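Local coordinates for ICChI, a glycosylated chitinase (Ipomoea carnea, PDB 6IDN), which probably hydrolyses chitin and bacterial cell-wall polysaccharide as a glycosylated family 18 plant enzyme with chitinase and lysozyme activity, at residues 29-33 with 43-47; 218-224 with 255-261. One frame throughout, in Å; residues are numbered along the deposited sequence.

In the fold
Both contacts involve strands of the TIM barrel: interaction 1 adds the antiparallel strand 43-44 to strand 27-36, and interaction 2 joins the parallel strands 213-219 and 250-256. Strand 2-7 pairs with both 27-36 and 250-256. The centres lie about 17 Å apart, yet the contacts touch, F32 CZ packing 3.8 Å from W256 CZ3. Each contains a non-proline cis peptide, G31-F32 in one and W256-S257 in the other, as in related family 18 chitinases. F32 also touches D125, which belongs to the DxDxE signature of the family, so the F32-W256 junction probably borders the substrate cleft. Segment 43-47 bears an N-linked glycan at N45.

Interaction 1: residues 29-33 with 43-47; sequences NIGFL and ILNLT. With NAG (2-acetamido-2-deoxy-beta-D-glucopyranose), chain B.
With CG set anti to the backbone N (chi1 -163°), L33 brings CD1 to 3.4 Å from I43 O, and the similar first torsion of L44 leads its own CD1 to 3.5 Å from F32 O. These leucines form the non-hydrogen-bonded antiparallel pair of a beta hairpin, in which the short strand 43-44 folds back on barrel strand 27-36. On the face they share, L33 CD1 also rests on L44 CB at 3.9 Å. The backbone lock comes one residue back in 29-33 and one residue on in 43-47, where F32 and N45 exchange two bonds. F32 N reaches N45 O at 3.0 Å in the carbonyl plane. In return N45 N donates to F32 O at 2.9 Å, almost straight at the hydrogen (166°) and nearly along the C=O axis. The peptide before F32 is cis, and F32 CB points away from 43-47; the ring touches S77 of the adjacent strand 73-80 and D125 of strand 121-126, the next one over. G31 has no side chain, and a beta carbon there would run into F32 CD1. G31 O accepts a hydrogen bond from Q9 NE2. Beyond the bonded pair, the side chains of I30 and L46 cross obliquely, CG2 of I30 meeting CD2 of L46 at 3.5 Å.

N45 opens the sequon N-L-T and carries the sugar. Its chi1 sets the amide beside the carbonyl carbon, and chi2 (-45°) directs OD1 to T47 N and ND2 to the glycan. OD1 accepts from T47 N at 2.8 Å, an Asx turn that probably fixes the amide's rotation, while T47 OG1 bonds to G8 O. On the other branch of the amide, N45 ND2 is covalently joined to C1 of the N-acetylglucosamine at 1.4 Å.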
# COMPACT_ATOMS: atom_id res chain seq x y z
N ASN A 29 4.18 3.05 2.33
CA ASN A 29 4.24 1.80 1.57
C ASN A 29 5.48 1.83 0.69
O ASN A 29 5.56 2.63 -0.24
CB ASN A 29 3.00 1.62 0.71
CG ASN A 29 1.74 1.50 1.52
OD1 ASN A 29 1.71 0.80 2.53
ND2 ASN A 29 0.68 2.15 1.05
N ILE A 30 6.43 0.93 0.95
CA ILE A 30 7.65 0.84 0.16
C ILE A 30 7.37 -0.13 -1.00
O ILE A 30 7.17 -1.33 -0.78
CB ILE A 30 8.84 0.37 1.00
CG1 ILE A 30 9.16 1.36 2.13
CG2 ILE A 30 10.07 0.12 0.10
CD1 ILE A 30 10.37 0.95 2.99
N GLY A 31 7.36 0.38 -2.22
CA GLY A 31 7.09 -0.44 -3.40
C GLY A 31 8.33 -0.47 -4.28
O GLY A 31 9.05 0.52 -4.36
N PHE A 32 8.58 -1.61 -4.94
CA PHE A 32 7.71 -2.79 -5.00
C PHE A 32 8.50 -4.09 -5.02
O PHE A 32 9.60 -4.14 -5.56
CB PHE A 32 6.83 -2.76 -6.25
CG PHE A 32 5.74 -1.74 -6.20
CD1 PHE A 32 4.65 -1.91 -5.35
CD2 PHE A 32 5.79 -0.62 -7.00
CE1 PHE A 32 3.62 -0.97 -5.31
CE2 PHE A 32 4.78 0.33 -6.96
CZ PHE A 32 3.70 0.16 -6.10
N LEU A 33 7.92 -5.15 -4.47
CA LEU A 33 8.42 -6.50 -4.73
C LEU A 33 7.79 -6.94 -6.04
O LEU A 33 6.60 -7.27 -6.09
CB LEU A 33 8.08 -7.45 -3.59
CG LEU A 33 8.87 -8.76 -3.54
CD1 LEU A 33 10.31 -8.51 -3.07
CD2 LEU A 33 8.20 -9.77 -2.62
N ILE A 43 12.27 -10.47 -6.24
CA ILE A 43 13.04 -9.31 -6.67
C ILE A 43 12.39 -8.07 -6.10
O ILE A 43 11.19 -7.84 -6.29
CB ILE A 43 13.12 -9.23 -8.21
CG1 ILE A 43 13.90 -10.43 -8.76
CG2 ILE A 43 13.78 -7.94 -8.63
CD1 ILE A 43 13.96 -10.46 -10.26
N LEU A 44 13.19 -7.25 -5.41
CA LEU A 44 12.72 -5.98 -4.88
C LEU A 44 13.28 -4.85 -5.74
O LEU A 44 14.47 -4.83 -6.05
CB LEU A 44 13.15 -5.81 -3.43
CG LEU A 44 12.81 -4.50 -2.73
CD1 LEU A 44 11.30 -4.38 -2.49
CD2 LEU A 44 13.60 -4.37 -1.43
N ASN A 45 12.41 -3.91 -6.11
CA ASN A 45 12.75 -2.80 -6.99
C ASN A 45 12.52 -1.51 -6.22
O ASN A 45 11.37 -1.18 -5.90
CB ASN A 45 11.89 -2.85 -8.25
CG ASN A 45 12.24 -1.79 -9.27
OD1 ASN A 45 12.44 -0.61 -8.94
ND2 ASN A 45 12.32 -2.20 -10.52
N LEU A 46 13.59 -0.79 -5.91
CA LEU A 46 13.49 0.54 -5.31
C LEU A 46 14.05 1.58 -6.27
O LEU A 46 14.65 2.57 -5.86
CB LEU A 46 14.20 0.59 -3.96
CG LEU A 46 13.67 -0.39 -2.91
CD1 LEU A 46 14.38 -0.25 -1.57
CD2 LEU A 46 12.15 -0.22 -2.74
N THR A 47 13.80 1.35 -7.57
CA THR A 47 14.33 2.12 -8.69
C THR A 47 15.75 2.59 -8.41
O THR A 47 16.63 1.76 -8.13
CB THR A 47 13.39 3.28 -9.07
OG1 THR A 47 13.23 4.18 -7.97
CG2 THR A 47 12.03 2.73 -9.47
C1 NAG B . 12.62 -1.31 -11.59
C2 NAG B . 13.42 -2.01 -12.68
C3 NAG B . 13.62 -1.08 -13.88
C4 NAG B . 12.27 -0.56 -14.36
C5 NAG B . 11.53 0.10 -13.19
C6 NAG B . 10.15 0.58 -13.55
C7 NAG B . 15.04 -3.78 -12.11
C8 NAG B . 16.39 -4.08 -11.55
N2 NAG B . 14.70 -2.48 -12.16
O3 NAG B . 14.26 -1.80 -14.93
O4 NAG B . 12.45 0.39 -15.40
O5 NAG B . 11.38 -0.86 -12.14
O6 NAG B . 9.32 -0.51 -13.95
O7 NAG B . 14.28 -4.66 -12.50

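Interaction 2: residues 218-224 with 255-261; sequences LPAAPQA and LWSKYYD
L218 and L255 pair as neighbours in the parallel sheet of the TIM barrel, across a beta-alpha-beta unit whose strands, 213-219 and 250-256, are connected through helix 233-244. Two backbone hydrogen bonds set the register. W256 N donates to L218 O at 3.0 Å and 165°, and A220 N reaches W256 O at 2.9 Å from 45° out of the carbonyl plane. L218 O also receives a CA-H...O contact from L255 CA.

Past the strand ends, apolar packing takes over between two 3-10 turns. Y260 has CG beside its backbone N (chi1 -62°), which lays one face of the ring against Q223 and A224: A224 CA sits over the ring centre, 3.7 Å above the plane, and A224 CB touches CD2 of Y260 at 3.5 Å. Y259 CD2 covers the centre of the opposite face, so the ring is sandwiched. Losing this ring to an alanine here would probably strip A224 and Q223 of their apolar cover and open a gap beside Y259. Nearby, A220 CB packs on D261 CB at 3.8 Å, while the D261 carboxylate turns to Y25 and S265.

The indole of W256 meets the same turn edge-on: A224 O lies in the ring plane, 3.3 Å from W256 CD1, and Y6 packs edge-to-face with this ring.

One water links the turns through polar atoms: it donates to Q223 O at 2.8 Å and makes a weak 3.3 Å bond with Y260 OH.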
# COMPACT_ATOMS: atom_id res chain seq x y z
N LEU A 218 -5.76 8.30 -3.84
CA LEU A 218 -5.79 9.40 -4.79
C LEU A 218 -4.41 9.63 -5.38
O LEU A 218 -3.40 9.36 -4.73
CB LEU A 218 -6.26 10.70 -4.13
CG LEU A 218 -7.70 10.71 -3.67
CD1 LEU A 218 -7.91 12.01 -2.89
CD2 LEU A 218 -8.64 10.65 -4.84
N PRO A 219 -4.34 10.21 -6.58
CA PRO A 219 -3.05 10.70 -7.07
C PRO A 219 -2.70 12.03 -6.43
O PRO A 219 -3.57 12.87 -6.19
CB PRO A 219 -3.28 10.84 -8.59
CG PRO A 219 -4.78 10.75 -8.81
CD PRO A 219 -5.46 10.48 -7.49
N ALA A 220 -1.42 12.21 -6.12
CA ALA A 220 -1.00 13.45 -5.46
C ALA A 220 -0.91 14.63 -6.41
O ALA A 220 -0.83 15.78 -5.94
CB ALA A 220 0.36 13.26 -4.78
N ALA A 221 -0.91 14.39 -7.71
CA ALA A 221 -0.84 15.42 -8.73
C ALA A 221 -1.40 14.83 -10.01
O ALA A 221 -1.45 13.60 -10.16
CB ALA A 221 0.60 15.91 -8.94
N PRO A 222 -1.84 15.67 -10.96
CA PRO A 222 -2.32 15.12 -12.24
C PRO A 222 -1.31 14.21 -12.93
O PRO A 222 -1.70 13.18 -13.51
CB PRO A 222 -2.59 16.38 -13.07
CG PRO A 222 -2.90 17.44 -12.06
CD PRO A 222 -2.05 17.12 -10.85
N GLN A 223 -0.03 14.53 -12.84
CA GLN A 223 1.02 13.72 -13.46
C GLN A 223 1.13 12.33 -12.84
O GLN A 223 1.65 11.42 -13.49
CB GLN A 223 2.36 14.44 -13.35
CG GLN A 223 2.49 15.72 -14.18
CD GLN A 223 1.75 16.92 -13.57
OE1 GLN A 223 1.29 16.88 -12.43
NE2 GLN A 223 1.65 17.99 -14.35
N ALA A 224 0.67 12.15 -11.60
CA ALA A 224 0.74 10.84 -10.96
C ALA A 224 -0.26 9.85 -11.55
O ALA A 224 -0.10 8.65 -11.36
CB ALA A 224 0.50 10.97 -9.46
N LEU A 255 -2.00 8.25 -0.90
CA LEU A 255 -1.52 9.05 -2.01
C LEU A 255 -0.51 8.27 -2.83
O LEU A 255 0.46 7.72 -2.30
CB LEU A 255 -0.88 10.35 -1.51
CG LEU A 255 -1.85 11.34 -0.87
CD1 LEU A 255 -1.06 12.53 -0.31
CD2 LEU A 255 -2.87 11.81 -1.88
N TRP A 256 -0.72 8.25 -4.14
CA TRP A 256 0.29 7.85 -5.11
C TRP A 256 0.83 9.12 -5.75
O TRP A 256 0.10 9.80 -6.48
CB TRP A 256 -0.36 6.95 -6.17
CG TRP A 256 0.58 6.58 -7.25
CD1 TRP A 256 0.64 7.12 -8.51
CD2 TRP A 256 1.63 5.61 -7.17
NE1 TRP A 256 1.67 6.54 -9.22
CE2 TRP A 256 2.29 5.61 -8.43
CE3 TRP A 256 2.07 4.73 -6.18
CZ2 TRP A 256 3.36 4.76 -8.70
CZ3 TRP A 256 3.15 3.90 -6.45
CH2 TRP A 256 3.77 3.92 -7.70
N SER A 257 2.09 9.50 -5.49
CA SER A 257 3.11 8.85 -4.66
C SER A 257 3.99 9.98 -4.09
O SER A 257 3.74 11.15 -4.37
CB SER A 257 3.96 7.89 -5.49
OG SER A 257 4.80 8.62 -6.38
N LYS A 258 5.02 9.64 -3.32
CA LYS A 258 5.87 10.68 -2.73
C LYS A 258 6.46 11.59 -3.81
O LYS A 258 6.56 12.81 -3.61
CB LYS A 258 6.98 10.04 -1.89
CG LYS A 258 8.03 11.03 -1.35
CD LYS A 258 7.39 12.12 -0.47
CE LYS A 258 8.46 12.99 0.20
NZ LYS A 258 9.26 13.78 -0.78
N TYR A 259 6.84 11.01 -4.95
CA TYR A 259 7.50 11.79 -5.99
C TYR A 259 6.63 12.94 -6.49
O TYR A 259 7.16 13.98 -6.88
CB TYR A 259 7.89 10.89 -7.17
CG TYR A 259 8.56 11.65 -8.30
CD1 TYR A 259 9.85 12.12 -8.16
CD2 TYR A 259 7.89 11.89 -9.49
CE1 TYR A 259 10.47 12.82 -9.19
CE2 TYR A 259 8.51 12.59 -10.53
CZ TYR A 259 9.79 13.04 -10.37
OH TYR A 259 10.41 13.73 -11.39
N TYR A 260 5.31 12.76 -6.46
CA TYR A 260 4.37 13.74 -7.00
C TYR A 260 3.74 14.62 -5.92
O TYR A 260 2.95 15.50 -6.25
CB TYR A 260 3.26 13.04 -7.79
CG TYR A 260 3.81 12.28 -8.98
CD1 TYR A 260 4.23 12.95 -10.12
CD2 TYR A 260 3.95 10.89 -8.94
CE1 TYR A 260 4.75 12.26 -11.20
CE2 TYR A 260 4.48 10.19 -10.03
CZ TYR A 260 4.87 10.88 -11.15
OH TYR A 260 5.39 10.20 -12.23
N ASP A 261 4.08 14.40 -4.65
CA ASP A 261 3.46 15.10 -3.53
C ASP A 261 4.36 16.27 -3.11
O ASP A 261 5.04 16.23 -2.09
CB ASP A 261 3.21 14.13 -2.38
CG ASP A 261 2.43 14.76 -1.24
OD1 ASP A 261 1.77 15.79 -1.48
OD2 ASP A 261 2.49 14.22 -0.11
O HOH W 1 2.68 8.81 -13.58